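Porin B (Pseudomonas putida, PDB 4GEY) forms an outer-membrane beta-barrel channel that binds glucose and probably mediates the selective uptake of sugars across the outer membrane. Local coordinates at residues W25-G28 with T33-E36; G172-N177 with D327-V332; S286-W291 with K321-V326. The protein carries 2 engineered substitutions. All coordinates share one frame; numbering follows the deposited sequence.

Overall arrangement
Contact 1 lies about 29 Å from the centre of the chain and ties an N-terminal turn to helix 33-40 beside the chain's last residue; it is partly buried and rests on an arginine stacked on a tryptophan. Contact 2 is the buried core contact, about 9 Å from the centre, where the inward-folded 172-177 loop meets strand 326-337 through a glutamine and a tyrosine. Contact 3, intermediate at about 18 Å, sets strand 282-298 against the loop leading into that same strand 326-337, using lysine and small polar side chains. Contacts 2 and 3 touch where D327 packs on K321, while contacts 1 and 3 lie on opposite sides of the chain's centre, their centres about 47 Å apart.

Contact 1 of 3, residues W25-G28 with T33-E36; sequences WMTG and TRTE
NH1 of R34 is held by two acceptors: it donates to the carbonyl oxygen O of G28 (3.2 Å, N-H...O angle 146°) and forms a salt bridge with the terminal carboxylate of F436. G28 ends a type I beta turn, W25 to G28, closed by G28 N bonding to W25 O; its own carbonyl oxygen is left to meet R34. The first helix of this porin barrel, 33-40, is thus joined by one side chain both to the N-terminal turn and to the C-terminal residue, just after the last barrel strand. Glycine suits the last corner of the turn, where phi is positive.

The guanidinium as a whole lies flat on the indole of W25. The two planes are only 14° apart, and CZ of R34 sits 3.5 Å from the centroid of the five-membered ring of W25, over its face, in a cation-pi stack. Further back along the chain, CD of R34 stands 4.0 Å from the centroid of the six-membered ring, a CH-pi contact, so one extended arginine covers both rings. It can do so because CG is anti to the backbone N (chi1 -162°) and the chain stays extended to NE. Arginine suits the place: its flat cation can stack by a face while its N-H groups bond outward. The stack and the bonds together fix the rotation of the group, for NH2 donates to the backbone oxygen of F44. T27 adds a hydroxyl that bonds to the F436 carboxylate. At the edge of the six-membered ring, near the indole plane, CG2 of T35 comes 4.5 Å from CH2 of W25.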
ATOM      1  N   TRP A  25     -18.628  11.426 -11.870  1.00 30.82           N
ATOM      2  CA  TRP A  25     -18.328  12.581 -11.028  1.00 34.50           C
ATOM      3  C   TRP A  25     -19.569  13.111 -10.285  1.00 35.49           C
ATOM      4  O   TRP A  25     -20.641  13.316 -10.859  1.00 37.42           O
ATOM      5  CB  TRP A  25     -17.727  13.714 -11.848  1.00 38.10           C
ATOM      6  CG  TRP A  25     -16.789  13.287 -12.916  1.00 41.13           C
ATOM      7  CD1 TRP A  25     -15.558  12.725 -12.754  1.00 39.81           C
ATOM      8  CD2 TRP A  25     -16.991  13.418 -14.326  1.00 43.34           C
ATOM      9  NE1 TRP A  25     -14.988  12.481 -13.981  1.00 37.02           N
ATOM     10  CE2 TRP A  25     -15.848  12.898 -14.963  1.00 40.64           C
ATOM     11  CE3 TRP A  25     -18.030  13.921 -15.111  1.00 43.19           C
ATOM     12  CZ2 TRP A  25     -15.711  12.871 -16.356  1.00 37.30           C
ATOM     13  CZ3 TRP A  25     -17.895  13.891 -16.494  1.00 41.43           C
ATOM     14  CH2 TRP A  25     -16.743  13.368 -17.100  1.00 37.84           C
HETATM   15  N   MSE A  26     -19.408  13.361  -9.000  1.00 36.47           N
HETATM   16  CA  MSE A  26     -20.516  13.862  -8.209  1.00 42.05           C
HETATM   17  C   MSE A  26     -21.001  15.216  -8.699  1.00 47.91           C
HETATM   18  O   MSE A  26     -22.196  15.506  -8.647  1.00 52.45           O
HETATM   19  CB  MSE A  26     -20.107  13.961  -6.749  1.00 40.15           C
HETATM   20  CG  MSE A  26     -21.247  14.283  -5.834  1.00 40.47           C
HETATM   21 SE   MSE A  26     -20.576  14.546  -4.029  1.00 62.55          SE
HETATM   22  CE  MSE A  26     -20.515  16.501  -4.000  1.00 43.49           C
ATOM     23  N   THR A  27     -20.077  16.043  -9.177  1.00 47.31           N
ATOM     24  CA  THR A  27     -20.427  17.391  -9.624  1.00 42.85           C
ATOM     25  C   THR A  27     -20.766  17.404 -11.115  1.00 42.56           C
ATOM     26  O   THR A  27     -21.046  18.457 -11.696  1.00 42.25           O
ATOM     27  CB  THR A  27     -19.300  18.401  -9.319  1.00 42.80           C
ATOM     28  OG1 THR A  27     -18.084  17.997  -9.968  1.00 44.04           O
ATOM     29  CG2 THR A  27     -19.064  18.470  -7.827  1.00 34.55           C
ATOM     30  N   GLY A  28     -20.731  16.216 -11.722  1.00 41.49           N
ATOM     31  CA  GLY A  28     -21.086  16.033 -13.116  1.00 41.79           C
ATOM     32  C   GLY A  28     -20.119  16.644 -14.113  1.00 48.25           C
ATOM     33  O   GLY A  28     -18.933  16.826 -13.812  1.00 46.53           O
ATOM     34  N   THR A  33     -18.629  21.710 -19.955  1.00 50.04           N
ATOM     35  CA  THR A  33     -17.244  22.206 -19.960  1.00 48.58           C
ATOM     36  C   THR A  33     -16.219  21.193 -19.446  1.00 54.70           C
ATOM     37  O   THR A  33     -15.052  21.254 -19.823  1.00 62.27           O
ATOM     38  CB  THR A  33     -17.065  23.591 -19.246  1.00 44.10           C
ATOM     39  OG1 THR A  33     -16.168  23.467 -18.139  1.00 49.39           O
ATOM     40  CG2 THR A  33     -18.374  24.148 -18.762  1.00 44.04           C
ATOM     41  N   ARG A  34     -16.649  20.255 -18.605  1.00 56.42           N
ATOM     42  CA  ARG A  34     -15.755  19.192 -18.158  1.00 52.62           C
ATOM     43  C   ARG A  34     -15.471  18.245 -19.312  1.00 57.61           C
ATOM     44  O   ARG A  34     -14.328  17.852 -19.534  1.00 65.40           O
ATOM     45  CB  ARG A  34     -16.345  18.429 -16.970  1.00 47.67           C
ATOM     46  CG  ARG A  34     -15.330  17.613 -16.172  1.00 41.21           C
ATOM     47  CD  ARG A  34     -15.917  17.170 -14.837  1.00 46.41           C
ATOM     48  NE  ARG A  34     -14.955  16.468 -13.988  1.00 42.81           N
ATOM     49  CZ  ARG A  34     -15.157  16.168 -12.709  1.00 36.79           C
ATOM     50  NH1 ARG A  34     -16.286  16.509 -12.114  1.00 32.88           N
ATOM     51  NH2 ARG A  34     -14.220  15.529 -12.026  1.00 38.59           N
ATOM     52  N   THR A  35     -16.510  17.896 -20.063  1.00 56.13           N
ATOM     53  CA  THR A  35     -16.341  17.006 -21.210  1.00 58.99           C
ATOM     54  C   THR A  35     -15.544  17.641 -22.355  1.00 59.17           C
ATOM     55  O   THR A  35     -14.848  16.948 -23.090  1.00 59.99           O
ATOM     56  CB  THR A  35     -17.685  16.472 -21.721  1.00 57.72           C
ATOM     57  OG1 THR A  35     -18.662  17.519 -21.669  1.00 64.67           O
ATOM     58  CG2 THR A  35     -18.143  15.321 -20.850  1.00 51.90           C
ATOM     59  N   GLU A  36     -15.635  18.957 -22.502  1.00 56.85           N
ATOM     60  CA  GLU A  36     -14.788  19.657 -23.458  1.00 54.25           C
ATOM     61  C   GLU A  36     -13.333  19.499 -23.048  1.00 55.13           C
ATOM     62  O   GLU A  36     -12.530  18.924 -23.792  1.00 52.39           O
ATOM     63  CB  GLU A  36     -15.139  21.136 -23.503  1.00 60.19           C
ATOM     64  CG  GLU A  36     -16.462  21.435 -24.180  1.00 64.63           C
ATOM     65  CD  GLU A  36     -16.898  22.854 -23.927  1.00 75.60           C
ATOM     66  OE1 GLU A  36     -16.055  23.643 -23.435  1.00 76.45           O
ATOM     67  OE2 GLU A  36     -18.080  23.177 -24.198  1.00 84.43           O
TER

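Contact 2 of 3, residues G172-N177 with D327-V332; sequences GSQVGN and DNYQQV
Q174 meets the ring of Y329 with its CB first: that carbon lies 3.6 Å from CE1 of the tyrosine, approaching obliquely. CG, put beside the backbone N by a chi1 of -61°, runs on toward the phenol end and comes 3.3 Å from OH of Y329. A bend at chi2 then folds the amide back over its own loop, its plane 33° from that of the ring. Of the two polar atoms, OE1 lies 3.3 Å from Y329 OH, but its bond is with ND2 of N177 (3.0 Å), which approaches from above the carbonyl plane of Q174. NE2 donates to O of G172 at 2.9 Å, from above the plane of the G172 carbonyl. Glutamine suits the place: its aliphatic part packs on an aromatic ring while its amide is bonded by groups of the same segment, G172 and N177.

The tyrosine hydroxyl finds its partner in the backbone oxygen of A169, in the same loop, and its ring also meets that of W178. A large aromatic with a polar tip thus spans from the barrel wall to the loop. Sugar lies close by: the Q174 side chain is about 8 Å from the bound glucose, and S173 O accepts from N185, a residue of the glucose pocket. This is the arrangement of a porin barrel whose long loop folds inward against the wall, beside the sugar site.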
ATOM      1  N   GLY A 172      -2.758  -1.980  -1.744  1.00 32.23           N
ATOM      2  CA  GLY A 172      -1.581  -1.309  -2.270  1.00 29.18           C
ATOM      3  C   GLY A 172      -0.373  -2.205  -2.353  1.00 25.45           C
ATOM      4  O   GLY A 172      -0.495  -3.422  -2.251  1.00 32.20           O
ATOM      5  N   SER A 173       0.803  -1.614  -2.534  1.00 26.67           N
ATOM      6  CA  SER A 173       2.016  -2.426  -2.664  1.00 34.56           C
ATOM      7  C   SER A 173       2.481  -2.946  -1.312  1.00 31.98           C
ATOM      8  O   SER A 173       2.835  -2.169  -0.423  1.00 33.93           O
ATOM      9  CB  SER A 173       3.147  -1.659  -3.347  1.00 38.51           C
ATOM     10  OG  SER A 173       4.367  -2.363  -3.190  1.00 39.40           O
ATOM     11  N   GLN A 174       2.475  -4.264  -1.160  1.00 25.16           N
ATOM     12  CA  GLN A 174       2.796  -4.866   0.123  1.00 24.43           C
ATOM     13  C   GLN A 174       4.271  -4.696   0.494  1.00 27.23           C
ATOM     14  O   GLN A 174       4.612  -4.506   1.674  1.00 30.89           O
ATOM     15  CB  GLN A 174       2.346  -6.319   0.140  1.00 20.22           C
ATOM     16  CG  GLN A 174       0.846  -6.432  -0.061  1.00 23.03           C
ATOM     17  CD  GLN A 174       0.069  -5.547   0.914  1.00 21.02           C
ATOM     18  OE1 GLN A 174       0.207  -5.673   2.124  1.00 27.98           O
ATOM     19  NE2 GLN A 174      -0.732  -4.638   0.384  1.00 24.35           N
ATOM     20  N   VAL A 175       5.136  -4.726  -0.517  1.00 20.92           N
ATOM     21  CA  VAL A 175       6.546  -4.439  -0.312  1.00 30.37           C
ATOM     22  C   VAL A 175       6.663  -3.061   0.346  1.00 31.01           C
ATOM     23  O   VAL A 175       7.496  -2.848   1.226  1.00 31.80           O
ATOM     24  CB  VAL A 175       7.344  -4.522  -1.642  1.00 26.36           C
ATOM     25  CG1 VAL A 175       8.787  -4.094  -1.451  1.00 22.51           C
ATOM     26  CG2 VAL A 175       7.285  -5.941  -2.197  1.00 25.39           C
ATOM     27  N   GLY A 176       5.789  -2.140  -0.051  1.00 23.82           N
ATOM     28  CA  GLY A 176       5.726  -0.836   0.578  1.00 27.40           C
ATOM     29  C   GLY A 176       5.328  -0.850   2.046  1.00 37.37           C
ATOM     30  O   GLY A 176       5.595   0.095   2.780  1.00 36.39           O
ATOM     31  N   ASN A 177       4.676  -1.917   2.486  1.00 37.16           N
ATOM     32  CA  ASN A 177       4.281  -1.996   3.878  1.00 28.97           C
ATOM     33  C   ASN A 177       5.391  -2.572   4.756  1.00 31.69           C
ATOM     34  O   ASN A 177       5.699  -2.043   5.820  1.00 37.94           O
ATOM     35  CB  ASN A 177       2.988  -2.789   4.003  1.00 25.43           C
ATOM     36  CG  ASN A 177       1.817  -2.074   3.364  1.00 27.99           C
ATOM     37  OD1 ASN A 177       1.768  -0.838   3.340  1.00 29.21           O
ATOM     38  ND2 ASN A 177       0.875  -2.839   2.826  1.00 20.94           N
ATOM     39  N   ASP A 327      10.197 -10.592   8.001  1.00 41.98           N
ATOM     40  CA  ASP A 327      10.991 -11.647   7.389  1.00 42.54           C
ATOM     41  C   ASP A 327      10.403 -11.979   6.013  1.00 45.15           C
ATOM     42  O   ASP A 327      11.101 -11.973   4.987  1.00 32.05           O
ATOM     43  CB  ASP A 327      10.873 -12.870   8.303  1.00 38.70           C
ATOM     44  CG  ASP A 327      11.901 -13.917   8.024  1.00 55.62           C
ATOM     45  OD1 ASP A 327      12.201 -14.168   6.840  1.00 73.34           O
ATOM     46  OD2 ASP A 327      12.407 -14.505   9.003  1.00 62.49           O
ATOM     47  N   ASN A 328       9.103 -12.278   6.029  1.00 39.16           N
ATOM     48  CA  ASN A 328       8.365 -12.738   4.870  1.00 27.45           C
ATOM     49  C   ASN A 328       6.887 -12.477   5.143  1.00 28.85           C
ATOM     50  O   ASN A 328       6.501 -12.302   6.293  1.00 28.85           O
ATOM     51  CB  ASN A 328       8.630 -14.232   4.621  1.00 27.48           C
ATOM     52  CG  ASN A 328       8.065 -15.140   5.730  1.00 32.27           C
ATOM     53  OD1 ASN A 328       6.851 -15.216   5.930  1.00 32.21           O
ATOM     54  ND2 ASN A 328       8.949 -15.852   6.431  1.00 28.52           N
ATOM     55  N   TYR A 329       6.062 -12.441   4.102  1.00 28.29           N
ATOM     56  CA  TYR A 329       4.633 -12.185   4.271  1.00 25.89           C
ATOM     57  C   TYR A 329       3.805 -12.901   3.215  1.00 26.08           C
ATOM     58  O   TYR A 329       4.234 -13.046   2.076  1.00 30.49           O
ATOM     59  CB  TYR A 329       4.373 -10.681   4.242  1.00 22.69           C
ATOM     60  CG  TYR A 329       3.096 -10.226   3.576  1.00 22.09           C
ATOM     61  CD1 TYR A 329       3.049  -9.971   2.213  1.00 29.10           C
ATOM     62  CD2 TYR A 329       1.951  -9.985   4.325  1.00 30.74           C
ATOM     63  CE1 TYR A 329       1.879  -9.519   1.607  1.00 36.89           C
ATOM     64  CE2 TYR A 329       0.779  -9.525   3.732  1.00 30.67           C
ATOM     65  CZ  TYR A 329       0.747  -9.295   2.374  1.00 33.20           C
ATOM     66  OH  TYR A 329      -0.417  -8.856   1.775  1.00 33.37           O
ATOM     67  N   GLN A 330       2.628 -13.370   3.599  1.00 24.35           N
ATOM     68  CA  GLN A 330       1.748 -14.035   2.654  1.00 27.17           C
ATOM     69  C   GLN A 330       0.358 -13.453   2.788  1.00 28.04           C
ATOM     70  O   GLN A 330      -0.029 -12.961   3.853  1.00 27.77           O
ATOM     71  CB  GLN A 330       1.692 -15.543   2.891  1.00 22.89           C
ATOM     72  CG  GLN A 330       3.030 -16.245   2.768  1.00 24.83           C
ATOM     73  CD  GLN A 330       3.897 -16.046   3.995  1.00 26.89           C
ATOM     74  OE1 GLN A 330       3.407 -16.090   5.118  1.00 36.27           O
ATOM     75  NE2 GLN A 330       5.181 -15.794   3.785  1.00 26.14           N
ATOM     76  N   GLN A 331      -0.398 -13.518   1.702  1.00 24.69           N
ATOM     77  CA  GLN A 331      -1.761 -13.062   1.749  1.00 21.40           C
ATOM     78  C   GLN A 331      -2.570 -13.774   0.690  1.00 32.41           C
ATOM     79  O   GLN A 331      -2.138 -13.923  -0.450  1.00 33.57           O
ATOM     80  CB  GLN A 331      -1.792 -11.554   1.567  1.00 33.46           C
ATOM     81  CG  GLN A 331      -3.147 -10.948   1.335  1.00 32.90           C
ATOM     82  CD  GLN A 331      -3.162 -10.167   0.052  1.00 36.87           C
ATOM     83  OE1 GLN A 331      -3.058 -10.749  -1.022  1.00 41.88           O
ATOM     84  NE2 GLN A 331      -3.247  -8.842   0.150  1.00 32.78           N
ATOM     85  N   VAL A 332      -3.746 -14.228   1.089  1.00 34.96           N
ATOM     86  CA  VAL A 332      -4.655 -14.921   0.195  1.00 37.37           C
ATOM     87  C   VAL A 332      -6.048 -14.333   0.409  1.00 37.01           C
ATOM     88  O   VAL A 332      -6.396 -13.951   1.531  1.00 39.02           O
ATOM     89  CB  VAL A 332      -4.615 -16.435   0.486  1.00 23.20           C
ATOM     90  CG1 VAL A 332      -5.940 -17.075   0.253  1.00 35.21           C
ATOM     91  CG2 VAL A 332      -3.572 -17.092  -0.388  1.00 31.06           C
TER

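Contact 3 of 3, residues S286-W291 with K321-V326; sequences SSKHGW and KATNVV
The amide of N324 turns its oxygen end to K288 and its nitrogen end to its own loop. There ND2 donates to O of V326 at 2.7 Å, nearly straight (172°), in the amide plane and on a lone pair of the carbonyl. ND2 also bonds to the backbone oxygen of W178; two acceptors hold it, which probably settles which end of the amide is the nitrogen. Asparagine thus offers a donor to the loop and an oxygen toward the lysine, though OD1 is modelled 2.5 Å from NZ of K288, a value too short to be trusted at 2.70 Å resolution.

K288 sits on strand 282-298, and T323 and N324 belong to the turn between strands 309-319 and 326-337 of the antiparallel porin barrel. The contact reaches across strand 309-319, which pairs with 282-298 on one edge and 326-337 on the other. Lysine suits a buried place beside polar loop atoms because its methylenes can pack on the way; the side chain also touches V179 and I182. Bends at chi3 (103°) and chi4 swing the chain past the threonine, so that CE comes 3.2 Å from OG1 of T323, and CG of K288 lies 3.6 Å from that same OG1. Threonine suits its place because its small hydroxyl bonds to D320, whose other carboxylate oxygen accepts from the backbone N of H289 and makes a long, weak ion pair with K288. That carboxylate would probably offset some of the positive charge, though only at long range. The threonine methyl CG2 lies 4.4 Å from the backbone O of S287, just before the strand segment 288-291.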
ATOM      1  N   SER A 286      25.626  -2.550   3.181  1.00 36.34           N
ATOM      2  CA  SER A 286      25.582  -1.557   2.119  1.00 42.44           C
ATOM      3  C   SER A 286      24.285  -1.591   1.297  1.00 39.49           C
ATOM      4  O   SER A 286      24.095  -0.766   0.401  1.00 34.83           O
ATOM      5  CB  SER A 286      26.807  -1.691   1.221  1.00 44.39           C
ATOM      6  OG  SER A 286      26.823  -2.952   0.590  1.00 49.82           O
ATOM      7  N   SER A 287      23.385  -2.518   1.623  1.00 36.06           N
ATOM      8  CA  SER A 287      22.141  -2.650   0.870  1.00 32.53           C
ATOM      9  C   SER A 287      21.029  -3.418   1.590  1.00 31.33           C
ATOM     10  O   SER A 287      21.250  -4.055   2.630  1.00 32.28           O
ATOM     11  CB  SER A 287      22.419  -3.353  -0.461  1.00 36.97           C
ATOM     12  OG  SER A 287      22.482  -4.766  -0.297  1.00 32.97           O
ATOM     13  N   LYS A 288      19.832  -3.353   1.005  1.00 30.20           N
ATOM     14  CA  LYS A 288      18.713  -4.232   1.353  1.00 29.16           C
ATOM     15  C   LYS A 288      18.257  -4.840   0.034  1.00 37.89           C
ATOM     16  O   LYS A 288      18.590  -4.307  -1.029  1.00 36.85           O
ATOM     17  CB  LYS A 288      17.562  -3.442   1.977  1.00 28.11           C
ATOM     18  CG  LYS A 288      17.945  -2.611   3.190  1.00 32.64           C
ATOM     19  CD  LYS A 288      16.742  -1.907   3.800  1.00 27.45           C
ATOM     20  CE  LYS A 288      16.261  -2.596   5.065  1.00 36.24           C
ATOM     21  NZ  LYS A 288      15.282  -3.687   4.812  1.00 38.01           N
ATOM     22  N   HIS A 289      17.499  -5.937   0.086  1.00 33.97           N
ATOM     23  CA  HIS A 289      16.980  -6.561  -1.133  1.00 31.14           C
ATOM     24  C   HIS A 289      15.828  -7.512  -0.803  1.00 33.82           C
ATOM     25  O   HIS A 289      15.723  -7.986   0.327  1.00 41.97           O
ATOM     26  CB  HIS A 289      18.092  -7.331  -1.860  1.00 29.19           C
ATOM     27  CG  HIS A 289      18.519  -8.573  -1.147  1.00 29.70           C
ATOM     28  ND1 HIS A 289      17.790  -9.742  -1.188  1.00 43.79           N
ATOM     29  CD2 HIS A 289      19.577  -8.819  -0.344  1.00 30.62           C
ATOM     30  CE1 HIS A 289      18.388 -10.661  -0.452  1.00 35.53           C
ATOM     31  NE2 HIS A 289      19.480 -10.129   0.062  1.00 41.32           N
ATOM     32  N   GLY A 290      14.977  -7.806  -1.788  1.00 30.60           N
ATOM     33  CA  GLY A 290      13.905  -8.767  -1.593  1.00 28.60           C
ATOM     34  C   GLY A 290      13.155  -9.103  -2.864  1.00 37.52           C
ATOM     35  O   GLY A 290      13.484  -8.577  -3.926  1.00 39.73           O
ATOM     36  N   TRP A 291      12.154  -9.979  -2.752  1.00 40.67           N
ATOM     37  CA  TRP A 291      11.373 -10.441  -3.901  1.00 33.91           C
ATOM     38  C   TRP A 291       9.886 -10.345  -3.614  1.00 30.91           C
ATOM     39  O   TRP A 291       9.465 -10.185  -2.467  1.00 29.71           O
ATOM     40  CB  TRP A 291      11.658 -11.907  -4.213  1.00 37.85           C
ATOM     41  CG  TRP A 291      13.060 -12.262  -4.545  1.00 39.51           C
ATOM     42  CD1 TRP A 291      14.086 -12.473  -3.666  1.00 40.07           C
ATOM     43  CD2 TRP A 291      13.587 -12.521  -5.848  1.00 43.00           C
ATOM     44  NE1 TRP A 291      15.226 -12.827  -4.347  1.00 45.18           N
ATOM     45  CE2 TRP A 291      14.945 -12.860  -5.689  1.00 47.45           C
ATOM     46  CE3 TRP A 291      13.045 -12.488  -7.137  1.00 40.78           C
ATOM     47  CZ2 TRP A 291      15.769 -13.153  -6.772  1.00 46.16           C
ATOM     48  CZ3 TRP A 291      13.863 -12.788  -8.207  1.00 41.43           C
ATOM     49  CH2 TRP A 291      15.208 -13.111  -8.020  1.00 46.11           C
ATOM     50  N   LYS A 321      17.044 -11.274   5.538  1.00 35.69           N
ATOM     51  CA  LYS A 321      17.129 -11.598   6.964  1.00 29.12           C
ATOM     52  C   LYS A 321      18.091 -10.684   7.716  1.00 29.73           C
ATOM     53  O   LYS A 321      17.961 -10.505   8.920  1.00 48.68           O
ATOM     54  CB  LYS A 321      17.569 -13.049   7.179  1.00 46.27           C
ATOM     55  CG  LYS A 321      16.588 -14.132   6.707  1.00 58.91           C
ATOM     56  CD  LYS A 321      15.371 -14.302   7.637  1.00 59.59           C
ATOM     57  CE  LYS A 321      15.082 -15.780   7.984  1.00 57.49           C
ATOM     58  NZ  LYS A 321      14.790 -16.682   6.829  1.00 53.37           N
ATOM     59  N   ALA A 322      19.062 -10.115   7.017  1.00 30.38           N
ATOM     60  CA  ALA A 322      20.053  -9.274   7.678  1.00 37.17           C
ATOM     61  C   ALA A 322      19.440  -8.042   8.343  1.00 38.41           C
ATOM     62  O   ALA A 322      19.714  -7.775   9.520  1.00 41.15           O
ATOM     63  CB  ALA A 322      21.176  -8.874   6.715  1.00 32.08           C
ATOM     64  N   THR A 323      18.602  -7.318   7.603  1.00 29.45           N
ATOM     65  CA  THR A 323      18.203  -5.965   8.003  1.00 32.01           C
ATOM     66  C   THR A 323      16.698  -5.695   8.178  1.00 27.70           C
ATOM     67  O   THR A 323      16.317  -4.727   8.821  1.00 31.21           O
ATOM     68  CB  THR A 323      18.753  -4.928   7.006  1.00 31.69           C
ATOM     69  OG1 THR A 323      18.094  -5.077   5.740  1.00 30.94           O
ATOM     70  CG2 THR A 323      20.250  -5.097   6.829  1.00 30.70           C
ATOM     71  N   ASN A 324      15.859  -6.547   7.606  1.00 33.15           N
ATOM     72  CA  ASN A 324      14.428  -6.305   7.552  1.00 31.71           C
ATOM     73  C   ASN A 324      13.653  -6.926   8.717  1.00 35.59           C
ATOM     74  O   ASN A 324      13.813  -8.111   9.006  1.00 34.64           O
ATOM     75  CB  ASN A 324      13.891  -6.854   6.238  1.00 34.89           C
ATOM     76  CG  ASN A 324      12.810  -5.980   5.649  1.00 35.60           C
ATOM     77  OD1 ASN A 324      13.092  -4.887   5.151  1.00 31.16           O
ATOM     78  ND2 ASN A 324      11.564  -6.454   5.702  1.00 29.82           N
ATOM     79  N   VAL A 325      12.809  -6.133   9.377  1.00 33.64           N
ATOM     80  CA  VAL A 325      12.061  -6.609  10.547  1.00 28.05           C
ATOM     81  C   VAL A 325      11.053  -7.685  10.157  1.00 30.30           C
ATOM     82  O   VAL A 325      11.017  -8.766  10.764  1.00 24.53           O
ATOM     83  CB  VAL A 325      11.303  -5.473  11.268  1.00 29.66           C
ATOM     84  CG1 VAL A 325      10.486  -6.039  12.399  1.00 24.11           C
ATOM     85  CG2 VAL A 325      12.259  -4.420  11.793  1.00 24.95           C
ATOM     86  N   VAL A 326      10.227  -7.379   9.153  1.00 34.26           N
ATOM     87  CA  VAL A 326       9.383  -8.389   8.524  1.00 23.24           C
ATOM     88  C   VAL A 326      10.224  -9.317   7.646  1.00 32.03           C
ATOM     89  O   VAL A 326      10.874  -8.890   6.696  1.00 29.42           O
ATOM     90  CB  VAL A 326       8.312  -7.774   7.670  1.00 29.87           C
ATOM     91  CG1 VAL A 326       7.498  -8.876   6.989  1.00 22.30           C
ATOM     92  CG2 VAL A 326       7.438  -6.869   8.521  1.00 28.47           C
TER